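Local structure of NEQ011 (Nanoarchaeum equitans Kin4-M, 6GQ8) at residues 46-51 with 58-63; 12-17 with 89-94. The protein binds iron and probably reduces superoxide at that metal centre, as a neelaredoxin-type superoxide reductase of the desulfoferrodoxin family. All coordinates share one frame; numbering follows the deposited sequence.

Contact 1: 46-51 with 58-63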
ATOM      1  N   VAL A  46      -2.761  -9.042   0.594  1.00 27.67           N
ATOM      2  CA  VAL A  46      -1.827 -10.116   0.905  1.00 27.83           C
ATOM      3  C   VAL A  46      -0.410  -9.558   0.839  1.00 23.22           C
ATOM      4  O   VAL A  46      -0.057  -8.851  -0.110  1.00 20.68           O
ATOM      5  CB  VAL A  46      -1.989 -11.320  -0.047  1.00 35.19           C
ATOM      6  CG1 VAL A  46      -1.999 -10.863  -1.495  1.00 36.83           C
ATOM      7  CG2 VAL A  46      -0.881 -12.335   0.186  1.00 39.03           C
ATOM      8  N   ASP A  47       0.390  -9.848   1.861  1.00 22.98           N
ATOM      9  CA  ASP A  47       1.815  -9.548   1.857  1.00 26.10           C
ATOM     10  C   ASP A  47       2.591 -10.834   1.608  1.00 27.80           C
ATOM     11  O   ASP A  47       2.263 -11.883   2.168  1.00 31.52           O
ATOM     12  CB  ASP A  47       2.259  -8.929   3.185  1.00 27.45           C
ATOM     13  CG  ASP A  47       2.053  -7.429   3.233  1.00 30.19           C
ATOM     14  OD1 ASP A  47       2.137  -6.780   2.173  1.00 31.43           O
ATOM     15  OD2 ASP A  47       1.816  -6.896   4.340  1.00 33.40           O
ATOM     16  N   LEU A  48       3.614 -10.753   0.758  1.00 29.05           N
ATOM     17  CA  LEU A  48       4.453 -11.900   0.432  1.00 27.31           C
ATOM     18  C   LEU A  48       5.883 -11.610   0.860  1.00 29.40           C
ATOM     19  O   LEU A  48       6.472 -10.611   0.433  1.00 29.80           O
ATOM     20  CB  LEU A  48       4.400 -12.217  -1.063  1.00 29.31           C
ATOM     21  CG  LEU A  48       5.304 -13.359  -1.539  1.00 35.46           C
ATOM     22  CD1 LEU A  48       4.823 -14.701  -1.003  1.00 35.62           C
ATOM     23  CD2 LEU A  48       5.391 -13.382  -3.053  1.00 38.07           C
ATOM     24  N   TYR A  49       6.442 -12.485   1.692  1.00 26.25           N
ATOM     25  CA  TYR A  49       7.822 -12.373   2.139  1.00 30.07           C
ATOM     26  C   TYR A  49       8.611 -13.601   1.708  1.00 32.28           C
ATOM     27  O   TYR A  49       8.051 -14.682   1.499  1.00 35.95           O
ATOM     28  CB  TYR A  49       7.910 -12.233   3.662  1.00 30.47           C
ATOM     29  CG  TYR A  49       7.147 -11.060   4.241  1.00 31.25           C
ATOM     30  CD1 TYR A  49       7.781  -9.848   4.492  1.00 29.17           C
ATOM     31  CD2 TYR A  49       5.802 -11.172   4.555  1.00 31.02           C
ATOM     32  CE1 TYR A  49       7.089  -8.775   5.031  1.00 29.32           C
ATOM     33  CE2 TYR A  49       5.100 -10.106   5.095  1.00 27.87           C
ATOM     34  CZ  TYR A  49       5.750  -8.912   5.331  1.00 29.76           C
ATOM     35  OH  TYR A  49       5.056  -7.854   5.862  1.00 35.59           O
ATOM     36  N   PHE A  50       9.924 -13.425   1.579  1.00 36.01           N
ATOM     37  CA  PHE A  50      10.855 -14.534   1.425  1.00 34.74           C
ATOM     38  C   PHE A  50      11.861 -14.452   2.560  1.00 40.81           C
ATOM     39  O   PHE A  50      12.523 -13.423   2.732  1.00 36.08           O
ATOM     40  CB  PHE A  50      11.564 -14.503   0.070  1.00 35.85           C
ATOM     41  CG  PHE A  50      12.632 -15.555  -0.076  1.00 42.14           C
ATOM     42  CD1 PHE A  50      12.326 -16.897   0.084  1.00 41.76           C
ATOM     43  CD2 PHE A  50      13.937 -15.203  -0.379  1.00 41.59           C
ATOM     44  CE1 PHE A  50      13.302 -17.871  -0.050  1.00 48.29           C
ATOM     45  CE2 PHE A  50      14.919 -16.173  -0.517  1.00 49.75           C
ATOM     46  CZ  PHE A  50      14.602 -17.508  -0.352  1.00 49.87           C
ATOM     47  N   GLU A  51      11.952 -15.521   3.349  1.00 38.80           N
ATOM     48  CA  GLU A  51      12.902 -15.596   4.453  1.00 46.57           C
ATOM     49  C   GLU A  51      13.981 -16.608   4.098  1.00 49.40           C
ATOM     50  O   GLU A  51      13.811 -17.813   4.335  1.00 49.60           O
ATOM     51  CB  GLU A  51      12.205 -15.981   5.760  1.00 47.20           C
ATOM     52  CG  GLU A  51      13.122 -15.932   6.970  1.00 52.34           C
ATOM     53  CD  GLU A  51      12.423 -16.321   8.259  1.00 57.62           C
ATOM     54  OE1 GLU A  51      11.202 -16.085   8.374  1.00 57.47           O
ATOM     55  OE2 GLU A  51      13.102 -16.859   9.160  1.00 63.95           O
ATOM     56  N   THR A  58      12.501 -10.971   3.804  1.00 40.80           N
ATOM     57  CA  THR A  58      12.522  -9.874   2.845  1.00 37.44           C
ATOM     58  C   THR A  58      11.139  -9.704   2.232  1.00 31.30           C
ATOM     59  O   THR A  58      10.564 -10.665   1.711  1.00 31.42           O
ATOM     60  CB  THR A  58      13.559 -10.123   1.749  1.00 37.04           C
ATOM     61  OG1 THR A  58      14.875 -10.103   2.318  1.00 42.66           O
ATOM     62  CG2 THR A  58      13.454  -9.063   0.662  1.00 36.48           C
ATOM     63  N   HIS A  59      10.605  -8.488   2.311  1.00 30.35           N
ATOM     64  CA  HIS A  59       9.307  -8.202   1.715  1.00 31.17           C
ATOM     65  C   HIS A  59       9.432  -8.233   0.198  1.00 29.25           C
ATOM     66  O   HIS A  59      10.218  -7.474  -0.381  1.00 30.36           O
ATOM     67  CB  HIS A  59       8.792  -6.844   2.185  1.00 28.27           C
ATOM     68  CG  HIS A  59       7.308  -6.691   2.081  1.00 28.76           C
ATOM     69  ND1 HIS A  59       6.631  -5.611   2.608  1.00 29.77           N
ATOM     70  CD2 HIS A  59       6.368  -7.484   1.517  1.00 29.21           C
ATOM     71  CE1 HIS A  59       5.339  -5.745   2.371  1.00 28.42           C
ATOM     72  NE2 HIS A  59       5.152  -6.876   1.714  1.00 28.40           N
ATOM     73  N   ILE A  60       8.668  -9.108  -0.444  1.00 28.32           N
ATOM     74  CA  ILE A  60       8.734  -9.284  -1.892  1.00 31.00           C
ATOM     75  C   ILE A  60       7.643  -8.495  -2.600  1.00 28.82           C
ATOM     76  O   ILE A  60       7.914  -7.773  -3.559  1.00 31.03           O
ATOM     77  CB  ILE A  60       8.664 -10.782  -2.262  1.00 32.40           C
ATOM     78  CG1 ILE A  60       9.848 -11.551  -1.665  1.00 31.37           C
ATOM     79  CG2 ILE A  60       8.636 -10.945  -3.772  1.00 33.18           C
ATOM     80  CD1 ILE A  60      11.205 -11.066  -2.142  1.00 32.79           C
ATOM     81  N   ALA A  61       6.397  -8.626  -2.148  1.00 29.34           N
ATOM     82  CA  ALA A  61       5.289  -7.961  -2.814  1.00 26.67           C
ATOM     83  C   ALA A  61       4.207  -7.613  -1.803  1.00 25.22           C
ATOM     84  O   ALA A  61       4.072  -8.263  -0.763  1.00 28.43           O
ATOM     85  CB  ALA A  61       4.699  -8.828  -3.930  1.00 26.87           C
ATOM     86  N   ARG A  62       3.453  -6.563  -2.118  1.00 24.82           N
ATOM     87  CA  ARG A  62       2.244  -6.193  -1.390  1.00 24.08           C
ATOM     88  C   ARG A  62       1.136  -5.976  -2.411  1.00 24.13           C
ATOM     89  O   ARG A  62       1.284  -5.156  -3.322  1.00 29.98           O
ATOM     90  CB  ARG A  62       2.479  -4.937  -0.544  1.00 25.12           C
ATOM     91  CG  ARG A  62       1.245  -4.345   0.120  1.00 23.57           C
ATOM     92  CD  ARG A  62       1.637  -3.359   1.228  1.00 28.13           C
ATOM     93  NE  ARG A  62       2.016  -4.040   2.465  1.00 28.53           N
ATOM     94  CZ  ARG A  62       2.523  -3.432   3.534  1.00 28.55           C
ATOM     95  NH1 ARG A  62       2.727  -2.121   3.528  1.00 29.72           N
ATOM     96  NH2 ARG A  62       2.825  -4.137   4.617  1.00 30.11           N
ATOM     97  N   ILE A  63       0.040  -6.722  -2.279  1.00 23.99           N
ATOM     98  CA  ILE A  63      -1.064  -6.660  -3.231  1.00 24.39           C
ATOM     99  C   ILE A  63      -2.326  -6.286  -2.470  1.00 25.63           C
ATOM    100  O   ILE A  63      -2.735  -6.999  -1.545  1.00 28.08           O
ATOM    101  CB  ILE A  63      -1.267  -7.987  -3.980  1.00 25.29           C
ATOM    102  CG1 ILE A  63       0.031  -8.424  -4.662  1.00 29.29           C
ATOM    103  CG2 ILE A  63      -2.387  -7.847  -5.000  1.00 29.67           C
ATOM    104  CD1 ILE A  63       0.675  -9.625  -4.010  1.00 28.20           C
TER
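Val46 and Ile63 form a hydrogen-bonded antiparallel pair, Val46 N reaching Ile63 O at 3.0 Å and Ile63 N returning the bond to Val46 O. On the face they share with Leu48 and Ala61 their side chains lie alongside each other, CG1 of Val46 3.9 Å from CB of Ile63. Asp47, on the other face, is gripped side-on by Arg62: NE meets the syn lone pair of OD1 at 2.8 Å and NH2 meets OD2 at 3.0 Å, the two flat groups turned 34° apart. The arginine chain bends at its third torsion (chi3 -79°), which folds the guanidinium back alongside the carboxylate; NH1 goes to Glu64 of the third subunit. With an alanine in place of Arg62, buried Asp47 would probably lose its charge partner, keeping from this strand little more than the weak, bent bond from His59 NE2 to OD1. At Leu48 the hairpin of strands 43-52 and 58-65 carries a classic beta bulge, Ile60 and Ala61 together facing one residue. Leu48 O therefore takes two amides, Ile60 N at 2.8 Å in the carbonyl plane and Ala61 N at a longer 3.3 Å, while the Leu48 and Ile60 side chains pass at a slant, CD2 of Leu48 against CG2 of Ile60. Beyond the bulge Tyr49 pairs with His59 in an offset stack, planes 23° apart, with CE1 of the tyrosine 3.6 Å from CG of the imidazole. Turned edge-on to the Asp47 carboxylate, that imidazole accepts at ND1 the indole N-H (NE1) of Trp45 of the third subunit. Phe50 closes the register opposite Thr58 with backbone bonds in both directions, and its CB rests against CG1 of Ile60 at 3.8 Å; Arg62 and Ile63 continue the sheet into a strand of the second subunit.

Contact 2: 12-17 with 89-94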
ATOM      1  N   PRO A  12      -3.990 -18.030   2.793  1.00 42.02           N
ATOM      2  CA  PRO A  12      -3.438 -17.685   1.476  1.00 43.31           C
ATOM      3  C   PRO A  12      -2.593 -18.825   0.928  1.00 48.09           C
ATOM      4  O   PRO A  12      -1.487 -19.086   1.410  1.00 55.97           O
ATOM      5  CB  PRO A  12      -2.595 -16.437   1.772  1.00 43.34           C
ATOM      6  CG  PRO A  12      -2.193 -16.585   3.203  1.00 42.15           C
ATOM      7  CD  PRO A  12      -3.323 -17.309   3.891  1.00 41.78           C
ATOM      8  N   ILE A  13      -3.110 -19.506  -0.089  1.00 47.79           N
ATOM      9  CA  ILE A  13      -2.426 -20.666  -0.654  1.00 47.05           C
ATOM     10  C   ILE A  13      -1.347 -20.191  -1.617  1.00 44.95           C
ATOM     11  O   ILE A  13      -1.603 -19.359  -2.494  1.00 46.28           O
ATOM     12  CB  ILE A  13      -3.427 -21.597  -1.357  1.00 52.01           C
ATOM     13  CG1 ILE A  13      -4.476 -22.098  -0.364  1.00 55.70           C
ATOM     14  CG2 ILE A  13      -2.703 -22.768  -2.009  1.00 53.94           C
ATOM     15  CD1 ILE A  13      -3.883 -22.758   0.863  1.00 58.19           C
ATOM     16  N   ILE A  14      -0.140 -20.732  -1.467  1.00 45.59           N
ATOM     17  CA  ILE A  14       1.011 -20.345  -2.276  1.00 46.80           C
ATOM     18  C   ILE A  14       1.298 -21.449  -3.286  1.00 47.69           C
ATOM     19  O   ILE A  14       1.374 -22.628  -2.921  1.00 50.09           O
ATOM     20  CB  ILE A  14       2.249 -20.082  -1.399  1.00 43.48           C
ATOM     21  CG1 ILE A  14       1.941 -19.033  -0.329  1.00 40.02           C
ATOM     22  CG2 ILE A  14       3.428 -19.648  -2.254  1.00 41.55           C
ATOM     23  CD1 ILE A  14       2.983 -18.961   0.763  1.00 39.17           C
ATOM     24  N   GLU A  15       1.475 -21.064  -4.550  1.00 49.03           N
ATOM     25  CA  GLU A  15       1.982 -21.955  -5.586  1.00 55.63           C
ATOM     26  C   GLU A  15       3.207 -21.331  -6.238  1.00 57.10           C
ATOM     27  O   GLU A  15       3.249 -20.119  -6.469  1.00 56.39           O
ATOM     28  CB  GLU A  15       0.929 -22.257  -6.656  1.00 62.88           C
ATOM     29  CG  GLU A  15      -0.245 -23.075  -6.162  1.00 73.75           C
ATOM     30  CD  GLU A  15      -1.167 -23.498  -7.288  1.00 87.45           C
ATOM     31  OE1 GLU A  15      -0.969 -23.029  -8.431  1.00 91.63           O
ATOM     32  OE2 GLU A  15      -2.076 -24.316  -7.037  1.00 92.68           O
ATOM     33  N   ILE A  16       4.202 -22.165  -6.529  1.00 51.10           N
ATOM     34  CA  ILE A  16       5.495 -21.713  -7.028  1.00 51.65           C
ATOM     35  C   ILE A  16       5.804 -22.432  -8.333  1.00 55.44           C
ATOM     36  O   ILE A  16       5.720 -23.663  -8.402  1.00 60.55           O
ATOM     37  CB  ILE A  16       6.617 -21.963  -6.002  1.00 51.79           C
ATOM     38  CG1 ILE A  16       6.295 -21.278  -4.672  1.00 52.91           C
ATOM     39  CG2 ILE A  16       7.955 -21.477  -6.541  1.00 54.80           C
ATOM     40  CD1 ILE A  16       7.198 -21.705  -3.533  1.00 53.91           C
ATOM     41  N   GLU A  17       6.149 -21.666  -9.367  1.00 55.78           N
ATOM     42  CA  GLU A  17       6.658 -22.213 -10.620  1.00 59.76           C
ATOM     43  C   GLU A  17       7.923 -21.463 -11.002  1.00 59.96           C
ATOM     44  O   GLU A  17       7.936 -20.229 -11.019  1.00 57.55           O
ATOM     45  CB  GLU A  17       5.638 -22.134 -11.762  1.00 63.55           C
ATOM     46  CG  GLU A  17       4.301 -22.790 -11.471  1.00 65.85           C
ATOM     47  CD  GLU A  17       3.387 -22.810 -12.685  1.00 71.83           C
ATOM     48  OE1 GLU A  17       3.856 -22.469 -13.793  1.00 73.01           O
ATOM     49  OE2 GLU A  17       2.205 -23.184 -12.536  1.00 73.34           O
ATOM     50  N   GLY A  89      15.036 -21.259   1.189  1.00 64.40           N
ATOM     51  CA  GLY A  89      14.288 -20.637   2.263  1.00 61.88           C
ATOM     52  C   GLY A  89      12.817 -20.971   2.120  1.00 59.99           C
ATOM     53  O   GLY A  89      12.454 -21.945   1.459  1.00 63.59           O
ATOM     54  N   LYS A  90      11.978 -20.148   2.737  1.00 56.72           N
ATOM     55  CA  LYS A  90      10.538 -20.345   2.663  1.00 54.77           C
ATOM     56  C   LYS A  90       9.844 -19.037   2.320  1.00 47.92           C
ATOM     57  O   LYS A  90      10.243 -17.965   2.786  1.00 45.09           O
ATOM     58  CB  LYS A  90       9.978 -20.905   3.979  1.00 59.25           C
ATOM     59  CG  LYS A  90      10.222 -20.034   5.198  1.00 61.95           C
ATOM     60  CD  LYS A  90       9.728 -20.729   6.456  1.00 69.17           C
ATOM     61  CE  LYS A  90       9.949 -19.875   7.693  1.00 72.53           C
ATOM     62  NZ  LYS A  90       9.446 -20.557   8.919  1.00 77.04           N
ATOM     63  N   LEU A  91       8.803 -19.135   1.501  1.00 43.72           N
ATOM     64  CA  LEU A  91       7.930 -18.007   1.224  1.00 44.89           C
ATOM     65  C   LEU A  91       6.864 -17.909   2.305  1.00 45.20           C
ATOM     66  O   LEU A  91       6.374 -18.919   2.817  1.00 47.66           O
ATOM     67  CB  LEU A  91       7.276 -18.153  -0.151  1.00 44.59           C
ATOM     68  CG  LEU A  91       8.217 -18.016  -1.348  1.00 43.02           C
ATOM     69  CD1 LEU A  91       7.473 -18.261  -2.646  1.00 43.95           C
ATOM     70  CD2 LEU A  91       8.841 -16.632  -1.353  1.00 40.17           C
ATOM     71  N   ILE A  92       6.496 -16.678   2.643  1.00 40.85           N
ATOM     72  CA  ILE A  92       5.517 -16.422   3.691  1.00 39.87           C
ATOM     73  C   ILE A  92       4.459 -15.488   3.128  1.00 36.24           C
ATOM     74  O   ILE A  92       4.779 -14.384   2.671  1.00 36.86           O
ATOM     75  CB  ILE A  92       6.162 -15.821   4.952  1.00 39.89           C
ATOM     76  CG1 ILE A  92       7.262 -16.747   5.483  1.00 41.42           C
ATOM     77  CG2 ILE A  92       5.111 -15.572   6.024  1.00 42.81           C
ATOM     78  CD1 ILE A  92       8.089 -16.146   6.601  1.00 43.24           C
ATOM     79  N   ALA A  93       3.207 -15.933   3.142  1.00 38.63           N
ATOM     80  CA  ALA A  93       2.083 -15.127   2.697  1.00 33.24           C
ATOM     81  C   ALA A  93       1.230 -14.769   3.902  1.00 32.87           C
ATOM     82  O   ALA A  93       0.902 -15.639   4.715  1.00 33.42           O
ATOM     83  CB  ALA A  93       1.245 -15.866   1.651  1.00 37.49           C
ATOM     84  N   ILE A  94       0.876 -13.494   4.010  1.00 32.24           N
ATOM     85  CA  ILE A  94       0.021 -12.988   5.075  1.00 34.08           C
ATOM     86  C   ILE A  94      -1.150 -12.285   4.413  1.00 32.41           C
ATOM     87  O   ILE A  94      -0.953 -11.363   3.614  1.00 33.68           O
ATOM     88  CB  ILE A  94       0.775 -12.031   6.010  1.00 34.05           C
ATOM     89  CG1 ILE A  94       1.932 -12.758   6.704  1.00 39.67           C
ATOM     90  CG2 ILE A  94      -0.175 -11.416   7.032  1.00 36.36           C
ATOM     91  CD1 ILE A  94       2.674 -11.902   7.709  1.00 42.53           C
TER
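Strands 12-17 and 89-94 run roughly antiparallel, their axes at 150° and 7.4 Å apart at closest approach, with Pro12 facing Ala93 at the nearest point of the two backbones. They belong to the two sheets of a beta sandwich, 12-17 on the outermost strand of the three-stranded sheet and 89-94 inside the other, and they meet through apolar side chains. Pro12 lays its ring beside Ala93: CG stands 3.8 Å from the alanine CB and 3.6 Å from the carbonyl O of Ala93. The small methyl of Ala93 also takes the end of Ile14, whose CD1 comes to 3.7 Å of CB with CG1 following at much the same distance. In Ile14 the longer branch is extended (chi2 166°), which carries CD1 across to the other strand, while CG2 makes a looser contact with CD1 of Leu91 at 4.3 Å. Pro12, Ile14 and Ile16 all face inward, and on the partner strand Leu91 and Ala93 do the same, whereas Ile92 and Ile94 point to the other side of their sheet, where Met1 of the third subunit packs on them. Around this patch Ile25 of strand 22-29 touches Leu91, and Ile27 and Val29 of that strand touch Pro12; Phe50 of strand 43-52 also touches Leu91. Pro12 lies about 6 Å, side chain to side chain, from the iron ligand His10. At the other end of the contact Ile16 and Leu91 reach for each other tip to tip, CD1 of the isoleucine 3.6 Å from CD1 of the leucine.

The centres of the two contacts lie about 9 Å apart, and along the chain contact 1 is nested within the loop that contact 2 closes. They differ in kind: 46-51 with 58-63 pairs neighbouring strands within one sheet, whereas 12-17 with 89-94 packs that sheet against the other. The shared element is the sheet itself, in which strands 43-52 and 89-97 are neighbours. There Asp47 N and Tyr49 N approach Ile94 O and Ile92 O at 2.7 Å each, probably as hydrogen bonds, joining the hairpin to the strand that ends at the iron ligand Cys97. Both contacts also touch the third subunit, linking the sandwich to the four-chain assembly.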